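PDB 3SUK: cerato-platanin-like protein from Moniliophthora perniciosa, which is of uncertain function, a secreted fungal protein of the cerato-platanin family with a double-psi beta-barrel fold. Local coordinates for residues L6-T11 / V92-M97. Residues are numbered along the deposited sequence; the frame is centred on the assembly and turned at random.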
ATOM      1  N   LEU A   6      -3.219   1.248  10.046  1.00  8.49           N
ATOM      2  CA  LEU A   6      -2.077   1.319   9.156  1.00  9.09           C
ATOM      3  C   LEU A   6      -0.792   1.186   9.959  1.00  8.27           C
ATOM      4  O   LEU A   6      -0.639   1.860  10.925  1.00  9.47           O
ATOM      5  CB  LEU A   6      -2.110   2.610   8.317  1.00  8.13           C
ATOM      6  CG  LEU A   6      -0.999   2.713   7.266  1.00  9.12           C
ATOM      7  CD1 LEU A   6      -1.496   3.430   6.044  1.00  8.13           C
ATOM      8  CD2 LEU A   6       0.217   3.415   7.796  1.00  8.53           C
ATOM      9  N   ARG A   7       0.132   0.372   9.464  1.00  9.72           N
ATOM     10  CA  ARG A   7       1.459   0.191  10.044  1.00  9.29           C
ATOM     11  C   ARG A   7       2.417   0.066   8.851  1.00  7.85           C
ATOM     12  O   ARG A   7       2.003   0.146   7.723  1.00  8.26           O
ATOM     13  CB  ARG A   7       1.540  -1.055  10.935  1.00 11.49           C
ATOM     14  CG  ARG A   7       1.177  -2.301  10.191  1.00 12.64           C
ATOM     15  CD  ARG A   7       0.773  -3.531  11.065  1.00 17.52           C
ATOM     16  NE  ARG A   7      -0.481  -3.421  11.813  1.00 23.11           N
ATOM     17  CZ  ARG A   7      -1.721  -3.138  11.358  1.00 23.60           C
ATOM     18  NH1 ARG A   7      -2.070  -2.808  10.059  1.00 16.25           N
ATOM     19  NH2 ARG A   7      -2.657  -3.133  12.279  1.00 19.34           N
ATOM     20  N   PHE A   8       3.695  -0.062   9.139  1.00  8.41           N
ATOM     21  CA  PHE A   8       4.673  -0.179   8.082  1.00  7.83           C
ATOM     22  C   PHE A   8       5.388  -1.503   8.130  1.00  9.98           C
ATOM     23  O   PHE A   8       5.432  -2.184   9.121  1.00 11.14           O
ATOM     24  CB  PHE A   8       5.656   1.016   8.044  1.00  9.23           C
ATOM     25  CG  PHE A   8       6.677   1.017   9.156  1.00  8.57           C
ATOM     26  CD1 PHE A   8       7.865   0.318   9.044  1.00 11.21           C
ATOM     27  CD2 PHE A   8       6.439   1.710  10.290  1.00 13.22           C
ATOM     28  CE1 PHE A   8       8.762   0.315  10.023  1.00 12.38           C
ATOM     29  CE2 PHE A   8       7.380   1.736  11.282  1.00 12.69           C
ATOM     30  CZ  PHE A   8       8.537   1.019  11.146  1.00 13.43           C
ATOM     31  N   ASP A   9       5.858  -1.866   6.965  1.00  8.75           N
ATOM     32  CA  ASP A   9       6.609  -3.114   6.757  1.00  9.81           C
ATOM     33  C   ASP A   9       7.700  -2.778   5.759  1.00  9.28           C
ATOM     34  O   ASP A   9       7.419  -2.471   4.633  1.00  8.25           O
ATOM     35  CB  ASP A   9       5.652  -4.176   6.206  1.00 10.16           C
ATOM     36  CG  ASP A   9       6.312  -5.542   5.967  1.00 12.22           C
ATOM     37  OD1 ASP A   9       7.492  -5.613   5.876  1.00 11.84           O
ATOM     38  OD2 ASP A   9       5.584  -6.523   5.847  1.00 13.43           O
ATOM     39  N   ASN A  10       8.957  -2.889   6.219  1.00  7.93           N
ATOM     40  CA  ASN A  10      10.128  -2.525   5.439  1.00  8.54           C
ATOM     41  C   ASN A  10      10.380  -3.416   4.217  1.00  8.13           C
ATOM     42  O   ASN A  10      11.142  -3.073   3.400  1.00 10.17           O
ATOM     43  CB  ASN A  10      11.383  -2.486   6.320  1.00  9.23           C
ATOM     44  CG  ASN A  10      11.334  -1.404   7.379  1.00  8.65           C
ATOM     45  OD1 ASN A  10      11.451  -1.699   8.541  1.00  9.64           O
ATOM     46  ND2 ASN A  10      11.141  -0.182   6.976  1.00 10.08           N
ATOM     47  N   THR A  11       9.691  -4.536   4.105  1.00  9.44           N
ATOM     48  CA  THR A  11       9.741  -5.393   2.912  1.00 10.72           C
ATOM     49  C   THR A  11       9.451  -4.482   1.716  1.00 10.61           C
ATOM     50  O   THR A  11      10.144  -4.501   0.750  1.00 11.64           O
ATOM     51  CB  THR A  11       8.592  -6.463   3.023  1.00 14.00           C
ATOM     52  OG1 THR A  11       8.926  -7.401   4.045  1.00 20.48           O
ATOM     53  CG2 THR A  11       8.429  -7.190   1.747  1.00 19.17           C
ATOM     54  N   VAL A  92       2.241  -0.843   4.983  1.00  7.51           N
ATOM     55  CA  VAL A  92       2.829  -0.060   3.895  1.00  7.88           C
ATOM     56  C   VAL A  92       4.327   0.159   4.023  1.00  7.50           C
ATOM     57  O   VAL A  92       4.883  -0.043   5.025  1.00  7.74           O
ATOM     58  CB  VAL A  92       2.093   1.320   3.701  1.00  6.81           C
ATOM     59  CG1 VAL A  92       0.566   1.066   3.534  1.00  8.92           C
ATOM     60  CG2 VAL A  92       2.416   2.308   4.844  1.00  8.87           C
ATOM     61  N   ALA A  93       4.950   0.608   2.944  1.00  7.30           N
ATOM     62  CA  ALA A  93       6.377   0.922   3.026  1.00  7.69           C
ATOM     63  C   ALA A  93       6.550   2.007   4.092  1.00  7.64           C
ATOM     64  O   ALA A  93       5.756   2.883   4.219  1.00  7.83           O
ATOM     65  CB  ALA A  93       6.885   1.407   1.669  1.00  7.36           C
ATOM     66  N   GLN A  94       7.642   1.938   4.825  1.00  8.63           N
ATOM     67  CA  GLN A  94       7.880   2.953   5.822  1.00  7.78           C
ATOM     68  C   GLN A  94       7.877   4.330   5.128  1.00  7.64           C
ATOM     69  O   GLN A  94       7.357   5.279   5.658  1.00 10.35           O
ATOM     70  CB  GLN A  94       9.243   2.724   6.507  1.00  7.27           C
ATOM     71  CG  GLN A  94       9.469   3.713   7.650  1.00  7.25           C
ATOM     72  CD  GLN A  94      10.890   3.631   8.181  1.00  8.63           C
ATOM     73  OE1 GLN A  94      11.402   2.574   8.384  1.00  9.72           O
ATOM     74  NE2 GLN A  94      11.484   4.788   8.451  1.00 10.01           N
ATOM     75  N   ALA A  95       8.437   4.429   3.951  1.00  8.66           N
ATOM     76  CA  ALA A  95       8.532   5.720   3.302  1.00 10.70           C
ATOM     77  C   ALA A  95       7.141   6.331   3.079  1.00 11.73           C
ATOM     78  O   ALA A  95       6.959   7.535   3.253  1.00 11.21           O
ATOM     79  CB  ALA A  95       9.278   5.592   2.021  1.00 10.71           C
ATOM     80  N   ALA A  96       6.183   5.493   2.734  1.00  9.28           N
ATOM     81  CA  ALA A  96       4.816   5.912   2.574  1.00  9.50           C
ATOM     82  C   ALA A  96       4.187   6.376   3.870  1.00  9.77           C
ATOM     83  O   ALA A  96       3.528   7.365   3.879  1.00 10.78           O
ATOM     84  CB  ALA A  96       3.984   4.817   1.959  1.00 10.84           C
ATOM     85  N   MET A  97       4.372   5.642   4.949  1.00  8.61           N
ATOM     86  CA  MET A  97       3.885   6.043   6.250  1.00  9.49           C
ATOM     87  C   MET A  97       4.576   7.330   6.690  1.00 11.33           C
ATOM     88  O   MET A  97       3.962   8.154   7.299  1.00 10.35           O
ATOM     89  CB  MET A  97       4.025   4.941   7.290  1.00  8.09           C
ATOM     90  CG  MET A  97       3.332   5.272   8.561  1.00  9.44           C
ATOM     91  SD  MET A  97       3.364   3.879   9.720  1.00 10.88           S
ATOM     92  CE  MET A  97       2.446   4.529  11.109  1.00 11.80           C
TER
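F8 stands its ring up from the backbone, CG lying between the backbone N and the carbonyl carbon (chi1 73°), while Q94 sends CG anti to its own N (chi1 -175°) and runs on extended; the two side chains therefore rise side by side. Q94 CG sits over one face of the F8 ring in a CH-pi contact, 4.1 Å from the centroid and offset toward the rim. M97, also extended, brings SD to the ring edge, 3.8 Å from F8 CD2, a Met-aromatic contact near the ring plane. On the M97 and V92 side, L6 CD2 packs on M97 CG at 3.7 Å and on V92 CG2, and V106 of helix 105-108 also touches F8.

Along the backbone, strands 4-8 and 90-92 pair in parallel: V92 N gives a nearly straight bond to R7 O (2.9 Å), and D9 N returns one to V92 O (2.8 Å). Just past the strand, N10 ND2 reaches Q94 OE1 at 3.1 Å, with the acceptor close to the N10 amide plane but the two amides turned 65° apart. D13 also accepts from N10 ND2 and from the backbone N of Q94 and A95, at the helix start. D9 OD1 accepts from T11 N, closing an Asx turn, and takes T11 OG1 as well from the same face of the carboxylate plane.

An alanine in place of Q94 would probably leave that F8 face without its CH-pi cover and N10 ND2 without one of its acceptors. Within this double-psi barrel, backbone bonds thus set the strand register, while one amide-to-amide hydrogen bond, with CH-pi, Met-aromatic and apolar contacts, seats helix 94-101 against strand 4-8 and the turn that follows it.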